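Local atomic coordinates of CRISPR system CMR subunit Cmr7 1 (Sulfolobus solfataricus, PDB entry 2X5Q), a protein that belongs to the Cmr7 family and forms part of the crRNA-containing CMR ribonucleoprotein complex of CRISPR antiviral defence, possibly as a homodimer. Residues A[45-50]-A[110-115]. Numbering follows the deposited sequence.
Sequences VSQIDD and RKKDVH
The outer methylenes of Lys112, CD and CE, run across the ends of Gln47 and Asp49, two side chains that rise from alternate positions of strand 47-49 toward the loop 110-115. Lys112 starts with CG anti to its own backbone N (chi1 -179°) and stays extended as far as CE, a shape that carries its methylenes to the strand before the bend at chi4 turns the ammonium group. CE packs 3.4 Å from OD2 of Asp49, while CD lies 3.5 Å from OE1 of Gln47, whose side chain crosses the lysine at about a right angle. NZ of Lys112 also comes within 3.5 Å of OE1 of Gln47 without forming a hydrogen bond. This group of contacts around the end of Lys112 is the close part of an otherwise sparse interface, in which no hydrogen bond passes from one segment to the other.

The hydrogen bonds of these polar groups lie within each segment or run to neighbouring residues. The extended Gln47 chain, with CG set beside its own backbone N (chi1 -70°), donates from NE2 to O of Val45 at 2.9 Å, a bent bond that leaves the plane of the amide and holds that amide beside the lysine chain. Asp49 directs OD1 to the backbone N of Lys51 and to His54. On the looser solvent side, Lys112 NZ forms a salt bridge with OD2 of Asp113, 2.8 Å away and reached from above the carboxylate plane. NZ remains 4.8 Å from OD2 of Asp49, so any attraction between these opposite charges is probably modest.

Asn55 of strand 52-60 links the two backbones, its ND2 binding O of Val45 and its OD1 accepting from N of Lys112. The arrangement is that of a surface loop, linking strands 108-109 and 117-123, laid beside the short strand 47-49 of a mixed beta-sheet, with strand 52-60 pairing antiparallel to both 47-49 and 108-109.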
ATOM      1  N   VAL A  45     -12.488 -16.340   7.205  1.00 26.58           N
ATOM      2  CA  VAL A  45     -12.957 -15.651   6.009  1.00 26.04           C
ATOM      3  C   VAL A  45     -12.645 -16.465   4.767  1.00 26.19           C
ATOM      4  O   VAL A  45     -13.527 -16.691   3.927  1.00 26.38           O
ATOM      5  CB  VAL A  45     -12.347 -14.239   5.918  1.00 25.35           C
ATOM      6  CG1 VAL A  45     -12.416 -13.686   4.499  1.00 23.36           C
ATOM      7  CG2 VAL A  45     -13.029 -13.295   6.951  1.00 26.01           C
ATOM      8  N   SER A  46     -11.387 -16.900   4.637  1.00 25.72           N
ATOM      9  CA  SER A  46     -11.007 -17.835   3.581  1.00 25.58           C
ATOM     10  C   SER A  46     -11.607 -19.202   3.876  1.00 27.12           C
ATOM     11  O   SER A  46     -11.611 -19.659   5.024  1.00 27.30           O
ATOM     12  CB  SER A  46      -9.497 -17.932   3.444  1.00 25.03           C
ATOM     13  OG  SER A  46      -8.933 -16.672   3.133  1.00 23.05           O
ATOM     14  N   GLN A  47     -12.120 -19.848   2.830  1.00 27.92           N
ATOM     15  CA  GLN A  47     -12.937 -21.049   2.976  1.00 29.32           C
ATOM     16  C   GLN A  47     -12.564 -22.102   1.938  1.00 29.50           C
ATOM     17  O   GLN A  47     -12.191 -21.769   0.818  1.00 29.21           O
ATOM     18  CB  GLN A  47     -14.429 -20.686   2.836  1.00 30.78           C
ATOM     19  CG  GLN A  47     -14.995 -19.875   4.029  1.00 32.03           C
ATOM     20  CD  GLN A  47     -16.236 -19.055   3.679  1.00 33.86           C
ATOM     21  OE1 GLN A  47     -17.182 -19.576   3.069  1.00 40.63           O
ATOM     22  NE2 GLN A  47     -16.246 -17.770   4.070  1.00 33.36           N
ATOM     23  N   ILE A  48     -12.638 -23.371   2.319  1.00 30.12           N
ATOM     24  CA  ILE A  48     -12.586 -24.455   1.345  1.00 30.96           C
ATOM     25  C   ILE A  48     -13.916 -25.203   1.326  1.00 31.90           C
ATOM     26  O   ILE A  48     -14.629 -25.269   2.336  1.00 32.19           O
ATOM     27  CB  ILE A  48     -11.365 -25.423   1.543  1.00 31.49           C
ATOM     28  CG1 ILE A  48     -11.545 -26.367   2.717  1.00 32.29           C
ATOM     29  CG2 ILE A  48     -10.063 -24.642   1.723  1.00 29.80           C
ATOM     30  CD1 ILE A  48     -10.679 -27.603   2.602  1.00 33.87           C
ATOM     31  N   ASP A  49     -14.266 -25.735   0.160  1.00 32.14           N
ATOM     32  CA  ASP A  49     -15.476 -26.536   0.016  1.00 34.03           C
ATOM     33  C   ASP A  49     -15.282 -27.465  -1.168  1.00 34.78           C
ATOM     34  O   ASP A  49     -14.156 -27.582  -1.653  1.00 34.42           O
ATOM     35  CB  ASP A  49     -16.719 -25.641  -0.125  1.00 33.99           C
ATOM     36  CG  ASP A  49     -16.687 -24.744  -1.356  1.00 33.35           C
ATOM     37  OD1 ASP A  49     -15.947 -25.011  -2.324  1.00 33.25           O
ATOM     38  OD2 ASP A  49     -17.427 -23.745  -1.349  1.00 34.59           O
ATOM     39  N   ASP A  50     -16.352 -28.108  -1.638  1.00 36.15           N
ATOM     40  CA  ASP A  50     -16.244 -29.040  -2.764  1.00 38.36           C
ATOM     41  C   ASP A  50     -15.854 -28.392  -4.105  1.00 37.84           C
ATOM     42  O   ASP A  50     -15.598 -29.106  -5.066  1.00 39.06           O
ATOM     43  CB  ASP A  50     -17.495 -29.949  -2.911  1.00 40.16           C
ATOM     44  CG  ASP A  50     -18.794 -29.183  -3.205  1.00 41.32           C
ATOM     45  OD1 ASP A  50     -18.792 -27.941  -3.250  1.00 42.65           O
ATOM     46  OD2 ASP A  50     -19.847 -29.840  -3.355  1.00 43.62           O
ATOM     47  N   ARG A 110     -11.612 -15.116  -5.863  1.00 30.83           N
ATOM     48  CA  ARG A 110     -12.376 -16.348  -5.687  1.00 32.62           C
ATOM     49  C   ARG A 110     -13.419 -16.101  -4.595  1.00 33.20           C
ATOM     50  O   ARG A 110     -13.511 -16.858  -3.634  1.00 32.41           O
ATOM     51  CB  ARG A 110     -11.476 -17.523  -5.296  1.00 32.49           C
ATOM     52  CG  ARG A 110     -10.265 -17.750  -6.193  1.00 33.65           C
ATOM     53  CD  ARG A 110     -10.667 -18.322  -7.504  1.00 37.81           C
ATOM     54  NE  ARG A 110      -9.513 -18.618  -8.363  1.00 38.71           N
ATOM     55  CZ  ARG A 110      -9.047 -19.833  -8.670  1.00 39.37           C
ATOM     56  NH1 ARG A 110      -9.595 -20.944  -8.177  1.00 39.37           N
ATOM     57  NH2 ARG A 110      -7.997 -19.934  -9.483  1.00 40.34           N
ATOM     58  N   LYS A 111     -14.172 -15.013  -4.733  1.00 34.45           N
ATOM     59  CA  LYS A 111     -15.075 -14.563  -3.654  1.00 35.71           C
ATOM     60  C   LYS A 111     -16.220 -15.543  -3.414  1.00 36.62           C
ATOM     61  O   LYS A 111     -16.831 -16.027  -4.357  1.00 38.23           O
ATOM     62  CB  LYS A 111     -15.648 -13.167  -3.941  1.00 36.63           C
ATOM     63  CG  LYS A 111     -14.796 -12.022  -3.465  1.00 36.78           C
ATOM     64  CD  LYS A 111     -15.560 -10.675  -3.569  1.00 38.54           C
ATOM     65  CE  LYS A 111     -16.387 -10.351  -2.301  1.00 40.36           C
ATOM     66  NZ  LYS A 111     -16.787  -8.888  -2.167  1.00 41.83           N
ATOM     67  N   LYS A 112     -16.488 -15.838  -2.143  1.00 37.01           N
ATOM     68  CA  LYS A 112     -17.617 -16.688  -1.751  1.00 38.63           C
ATOM     69  C   LYS A 112     -18.226 -16.170  -0.457  1.00 38.79           C
ATOM     70  O   LYS A 112     -17.561 -16.166   0.573  1.00 36.53           O
ATOM     71  CB  LYS A 112     -17.174 -18.137  -1.533  1.00 38.28           C
ATOM     72  CG  LYS A 112     -18.329 -19.085  -1.134  1.00 40.29           C
ATOM     73  CD  LYS A 112     -17.842 -20.273  -0.311  1.00 40.44           C
ATOM     74  CE  LYS A 112     -18.997 -21.152   0.168  1.00 43.48           C
ATOM     75  NZ  LYS A 112     -19.942 -20.402   1.065  1.00 46.77           N
ATOM     76  N   ASP A 113     -19.489 -15.749  -0.515  1.00 40.91           N
ATOM     77  CA  ASP A 113     -20.217 -15.320   0.676  1.00 42.60           C
ATOM     78  C   ASP A 113     -19.337 -14.439   1.582  1.00 41.42           C
ATOM     79  O   ASP A 113     -19.043 -14.788   2.725  1.00 41.43           O
ATOM     80  CB  ASP A 113     -20.745 -16.542   1.433  1.00 43.38           C
ATOM     81  CG  ASP A 113     -21.637 -17.435   0.565  1.00 46.20           C
ATOM     82  OD1 ASP A 113     -21.980 -17.032  -0.570  1.00 48.66           O
ATOM     83  OD2 ASP A 113     -21.998 -18.550   1.015  1.00 47.22           O
ATOM     84  N   VAL A 114     -18.897 -13.315   1.023  1.00 41.34           N
ATOM     85  CA  VAL A 114     -18.145 -12.291   1.753  1.00 40.62           C
ATOM     86  C   VAL A 114     -19.079 -11.120   1.992  1.00 41.64           C
ATOM     87  O   VAL A 114     -19.831 -10.706   1.109  1.00 43.23           O
ATOM     88  CB  VAL A 114     -16.888 -11.828   0.966  1.00 39.74           C
ATOM     89  CG1 VAL A 114     -16.498 -10.375   1.312  1.00 41.29           C
ATOM     90  CG2 VAL A 114     -15.717 -12.767   1.241  1.00 39.15           C
ATOM     91  N   HIS A 115     -19.049 -10.597   3.201  1.00 41.38           N
ATOM     92  CA  HIS A 115     -20.025  -9.609   3.603  1.00 42.93           C
ATOM     93  C   HIS A 115     -19.567  -8.945   4.877  1.00 41.66           C
ATOM     94  O   HIS A 115     -18.821  -9.523   5.653  1.00 40.69           O
ATOM     95  CB  HIS A 115     -21.367 -10.299   3.861  1.00 45.85           C
ATOM     96  CG  HIS A 115     -21.268 -11.444   4.824  1.00 47.11           C
ATOM     97  ND1 HIS A 115     -21.715 -11.366   6.126  1.00 49.69           N
ATOM     98  CD2 HIS A 115     -20.728 -12.679   4.685  1.00 47.44           C
ATOM     99  CE1 HIS A 115     -21.473 -12.511   6.742  1.00 48.97           C
ATOM    100  NE2 HIS A 115     -20.881 -13.326   5.887  1.00 47.86           N
TER